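Local coordinates for heavy metal-binding domain-containing protein (Pediococcus pentosaceus, PDB 3QKB) that is of unknown function but belongs to the DUF74 family, is named for a putative heavy-metal-binding domain, and assembles from five copies of its chain, at residues 39-44 with 61-66; 82-87 with 98-103. One frame throughout, in Å; residues are numbered along the deposited sequence.

Both contacts are built on the same sheet, in which strands 31-44 and 94-109 are neighbours, and their centres lie about 8 Å apart. Contact 1 (39-44 with 61-66) sets helix 56-73 on strand 31-44; contact 2 (82-87 with 98-103) joins the two arms of the hairpin beside that strand. Both are largely buried, but their chemistry differs. Helix and strand meet through small side chains, a single hydrogen bond crossing from a partly exposed lysine, whereas the hairpin is joined by regular backbone bonds and a histidine-carboxylate hydrogen bond. One face of the hairpin turns to the helix; the other bears polar and aromatic groups that meet a second subunit. Thr40 connects the two, bonding to His101.

Contact 1. Residues 39-44 with 61-66; sequences ATSSLM and DEAKQK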
# COMPACT_ATOMS: atom_id res chain seq x y z
N ALA A 39 -10.40 -0.89 11.06
CA ALA A 39 -10.36 -1.87 12.13
C ALA A 39 -8.94 -2.39 12.21
O ALA A 39 -8.25 -2.46 11.18
CB ALA A 39 -11.32 -3.00 11.83
N THR A 40 -8.50 -2.69 13.43
CA THR A 40 -7.22 -3.34 13.68
C THR A 40 -7.49 -4.65 14.46
O THR A 40 -8.36 -4.70 15.34
CB THR A 40 -6.26 -2.41 14.49
OG1 THR A 40 -6.04 -1.19 13.77
CG2 THR A 40 -4.93 -3.09 14.77
N SER A 41 -6.77 -5.70 14.10
CA SER A 41 -6.77 -6.93 14.89
C SER A 41 -5.36 -7.44 15.01
O SER A 41 -4.56 -7.24 14.12
CB SER A 41 -7.66 -7.99 14.26
OG SER A 41 -7.28 -8.17 12.91
N SER A 42 -5.09 -8.12 16.11
CA SER A 42 -3.76 -8.58 16.44
C SER A 42 -3.77 -9.86 17.28
O SER A 42 -4.80 -10.21 17.90
CB SER A 42 -3.00 -7.48 17.19
OG SER A 42 -3.51 -7.29 18.50
N LEU A 43 -2.63 -10.55 17.29
CA LEU A 43 -2.42 -11.66 18.19
C LEU A 43 -0.98 -11.75 18.60
O LEU A 43 -0.13 -11.23 17.94
CB LEU A 43 -2.89 -12.98 17.55
CG LEU A 43 -2.18 -13.52 16.31
CD1 LEU A 43 -0.89 -14.23 16.67
CD2 LEU A 43 -3.14 -14.49 15.55
N MSE A 44 -0.74 -12.44 19.72
CA MSE A 44 0.59 -12.64 20.26
C MSE A 44 1.06 -14.06 19.94
O MSE A 44 0.36 -15.03 20.24
CB MSE A 44 0.57 -12.44 21.79
CG MSE A 44 1.95 -12.42 22.44
SE MSE A 44 1.86 -12.45 24.37
CE MSE A 44 2.38 -10.65 24.72
N ASP A 61 -9.68 -12.14 8.65
CA ASP A 61 -11.11 -12.45 8.89
C ASP A 61 -11.69 -11.57 9.97
O ASP A 61 -12.77 -11.00 9.79
CB ASP A 61 -11.32 -13.92 9.28
CG ASP A 61 -11.62 -14.83 8.08
OD1 ASP A 61 -11.20 -14.51 6.94
OD2 ASP A 61 -12.27 -15.89 8.29
N GLU A 62 -10.96 -11.45 11.09
CA GLU A 62 -11.39 -10.63 12.23
C GLU A 62 -11.49 -9.17 11.84
O GLU A 62 -12.47 -8.52 12.17
CB GLU A 62 -10.42 -10.80 13.43
CG GLU A 62 -10.94 -10.22 14.80
CD GLU A 62 -9.84 -10.22 15.90
OE1 GLU A 62 -9.32 -11.32 16.21
OE2 GLU A 62 -9.51 -9.11 16.43
N ALA A 63 -10.50 -8.67 11.10
CA ALA A 63 -10.52 -7.28 10.60
C ALA A 63 -11.74 -7.01 9.73
O ALA A 63 -12.42 -6.03 9.94
CB ALA A 63 -9.25 -6.98 9.86
N LYS A 64 -12.04 -7.91 8.80
CA LYS A 64 -13.25 -7.81 7.97
C LYS A 64 -14.53 -7.79 8.80
O LYS A 64 -15.37 -6.94 8.56
CB LYS A 64 -13.34 -8.95 6.94
CG LYS A 64 -12.40 -8.79 5.79
CD LYS A 64 -12.65 -9.83 4.69
CE LYS A 64 -12.18 -11.22 5.06
NZ LYS A 64 -12.25 -12.16 3.89
N GLN A 65 -14.68 -8.71 9.76
CA GLN A 65 -15.89 -8.73 10.60
C GLN A 65 -16.06 -7.43 11.38
O GLN A 65 -17.17 -6.93 11.50
CB GLN A 65 -15.93 -9.92 11.59
CG GLN A 65 -16.23 -11.31 10.97
CD GLN A 65 -17.56 -11.36 10.20
OE1 GLN A 65 -18.64 -11.52 10.79
NE2 GLN A 65 -17.48 -11.21 8.88
N LYS A 66 -14.97 -6.87 11.91
CA LYS A 66 -15.03 -5.58 12.60
C LYS A 66 -15.49 -4.48 11.65
O LYS A 66 -16.34 -3.68 12.01
CB LYS A 66 -13.67 -5.21 13.20
CG LYS A 66 -13.27 -6.00 14.45
CD LYS A 66 -11.99 -5.40 15.07
CE LYS A 66 -11.43 -6.22 16.21
NZ LYS A 66 -10.81 -5.34 17.26
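Lys66 of the helix reaches across Ala39 and Thr40 of the strand. Its CB packs on the methyl of Ala39, with Lys66 CB 3.5 Å from Ala39 CB. With chi1 at -74°, CG lies beside the backbone N, and the chain then runs extended as far as CE and bends at the last torsion: Lys66 CD comes within 3.7 Å of Thr40 O while still near the Ala39 methyl, and CE draws alongside the same oxygen. At the tip, Lys66 NZ donates a hydrogen bond of 3.2 Å to Thr40 O, approaching at a C=O...N angle of 168°, almost in line with the carbonyl. A lysine suits this place, since its methylenes cover apolar surface while its ammonium group binds a carbonyl directed away from strand 94-109. Nearby, Asn54 of the second subunit packs on Lys66.

Further along, the carboxylate of Glu62 lies against Ser41, with Glu62 CD 3.5 Å from Ser41 CB. Ser41 OG sits 3.8 Å from Ala63 CB and spends its polarity on Leu59 O, one turn earlier in the helix. The small Ala39, Ser41 and Ala63 are consistent with the close approach of the segment axes, 7.4 Å, at 150° between their directions. This is the packing of an alpha/beta layered fold, a helix laid against one face of a sheet.

Contact 2. Residues 82-87 with 98-103; sequences LKYNTE and LVVHGY
Residues 82-87 and 98-103 pair as the two arms of an antiparallel beta hairpin, with Lys83 opposite Tyr103, Asn85 opposite His101 and Glu87 opposite Val99 as hydrogen-bonded pairs. Each pair is joined by two backbone hydrogen bonds, as in Asn85 N to His101 O at 2.8 Å.

These residues share one face of the sheet, where the side chains of Glu87 and His101 meet. A bend at chi2 of Glu87 (94°) turns the carboxylate across to strand 98-103, where His101 NE2 donates to Glu87 OE1 at 2.5 Å. The acceptor uses its syn lone pair, and the carboxylate lies at the ring's edge, its plane 29° from that of the imidazole and the accepting oxygen tilted somewhat out of the ring plane. Thr40 OG1 bonds to His101 ND1, fixing the ring from both nitrogens, while Glu87 OE2 reaches Thr86 OG1 of the second subunit. With an alanine in place of Glu87, His101 NE2 is likely to lose its acceptor, and Thr86 of the second subunit its carboxylate partner.

Further along this face, Lys83 CB makes an off-centre CH-pi contact, 4.2 Å from the centroid of the Tyr103 ring, whose hydroxyl bonds to Tyr84 N of the second subunit.

The other face turns to helix 56-73 and is more apolar. A side chain on Gly102 would point to this face and come close to Tyr84 CD1, so glycine suits the place opposite the ring, which meets Phe60 edge-to-face. Tyr84 CD1 touches Val100 CG1 at 3.9 Å. The valine's second branch lies alongside the threonine opposite, Val100 CG2 being 3.9 Å from the methyl CG2 of Thr86.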
# COMPACT_ATOMS: atom_id res chain seq x y z
N LEU A 82 -11.48 -1.61 -0.07
CA LEU A 82 -10.76 -2.26 1.03
C LEU A 82 -9.27 -2.33 0.73
O LEU A 82 -8.87 -2.69 -0.38
CB LEU A 82 -11.29 -3.68 1.28
CG LEU A 82 -10.63 -4.53 2.39
CD1 LEU A 82 -10.70 -3.85 3.75
CD2 LEU A 82 -11.28 -5.92 2.42
N LYS A 83 -8.48 -1.95 1.73
CA LYS A 83 -7.05 -2.26 1.77
C LYS A 83 -6.68 -2.79 3.16
O LYS A 83 -7.42 -2.58 4.13
CB LYS A 83 -6.21 -1.03 1.46
CG LYS A 83 -6.45 -0.42 0.09
CD LYS A 83 -6.02 -1.33 -1.11
CE LYS A 83 -6.54 -0.79 -2.49
NZ LYS A 83 -8.02 -0.28 -2.52
N TYR A 84 -5.55 -3.48 3.23
CA TYR A 84 -4.98 -3.98 4.48
C TYR A 84 -3.55 -3.51 4.62
O TYR A 84 -2.76 -3.64 3.69
CB TYR A 84 -4.92 -5.48 4.48
CG TYR A 84 -6.21 -6.23 4.44
CD1 TYR A 84 -7.12 -6.13 5.47
CD2 TYR A 84 -6.46 -7.14 3.42
CE1 TYR A 84 -8.29 -6.91 5.46
CE2 TYR A 84 -7.61 -7.90 3.40
CZ TYR A 84 -8.53 -7.79 4.41
OH TYR A 84 -9.66 -8.56 4.34
N ASN A 85 -3.19 -3.01 5.79
CA ASN A 85 -1.79 -2.90 6.20
C ASN A 85 -1.49 -4.05 7.16
O ASN A 85 -2.37 -4.44 7.94
CB ASN A 85 -1.51 -1.56 6.88
CG ASN A 85 -1.74 -0.37 5.96
OD1 ASN A 85 -2.09 -0.53 4.78
ND2 ASN A 85 -1.54 0.84 6.50
N THR A 86 -0.26 -4.57 7.11
CA THR A 86 0.21 -5.61 8.01
C THR A 86 1.54 -5.21 8.66
O THR A 86 2.36 -4.54 8.04
CB THR A 86 0.40 -6.95 7.26
OG1 THR A 86 1.05 -6.72 6.00
CG2 THR A 86 -0.91 -7.61 7.01
N GLU A 87 1.73 -5.63 9.92
CA GLU A 87 3.05 -5.55 10.59
C GLU A 87 3.38 -6.81 11.36
O GLU A 87 2.46 -7.47 11.88
CB GLU A 87 3.11 -4.39 11.59
CG GLU A 87 3.00 -2.98 10.97
CD GLU A 87 1.59 -2.44 10.96
OE1 GLU A 87 0.90 -2.50 12.01
OE2 GLU A 87 1.17 -1.92 9.92
N LEU A 98 1.54 -10.26 15.55
CA LEU A 98 1.09 -10.09 14.18
C LEU A 98 -0.10 -9.13 14.23
O LEU A 98 -1.01 -9.32 15.00
CB LEU A 98 0.68 -11.45 13.59
CG LEU A 98 1.73 -12.57 13.58
CD1 LEU A 98 1.23 -13.81 12.81
CD2 LEU A 98 3.08 -12.08 13.00
N VAL A 99 -0.06 -8.09 13.42
CA VAL A 99 -1.06 -7.03 13.42
C VAL A 99 -1.57 -6.83 11.98
O VAL A 99 -0.76 -6.72 11.06
CB VAL A 99 -0.43 -5.71 13.91
CG1 VAL A 99 -1.47 -4.53 13.90
CG2 VAL A 99 0.22 -5.94 15.29
N VAL A 100 -2.89 -6.83 11.81
CA VAL A 100 -3.55 -6.40 10.57
C VAL A 100 -4.35 -5.12 10.84
O VAL A 100 -5.02 -5.02 11.88
CB VAL A 100 -4.52 -7.48 10.03
CG1 VAL A 100 -5.43 -6.90 8.94
CG2 VAL A 100 -3.74 -8.65 9.51
N HIS A 101 -4.27 -4.16 9.92
CA HIS A 101 -5.22 -3.05 9.86
C HIS A 101 -5.99 -3.18 8.59
O HIS A 101 -5.38 -3.29 7.53
CB HIS A 101 -4.50 -1.71 9.84
CG HIS A 101 -3.38 -1.63 10.81
ND1 HIS A 101 -3.59 -1.44 12.15
CD2 HIS A 101 -2.04 -1.75 10.64
CE1 HIS A 101 -2.42 -1.45 12.77
NE2 HIS A 101 -1.47 -1.64 11.88
N GLY A 102 -7.31 -3.14 8.68
CA GLY A 102 -8.19 -3.10 7.50
C GLY A 102 -8.91 -1.76 7.43
O GLY A 102 -9.31 -1.23 8.47
N TYR A 103 -9.07 -1.21 6.23
CA TYR A 103 -9.90 -0.02 6.07
C TYR A 103 -10.54 0.07 4.72
O TYR A 103 -10.10 -0.58 3.78
CB TYR A 103 -9.08 1.25 6.34
CG TYR A 103 -7.97 1.53 5.35
CD1 TYR A 103 -6.72 0.92 5.48
CD2 TYR A 103 -8.14 2.43 4.33
CE1 TYR A 103 -5.67 1.19 4.58
CE2 TYR A 103 -7.10 2.72 3.41
CZ TYR A 103 -5.87 2.08 3.54
OH TYR A 103 -4.84 2.36 2.64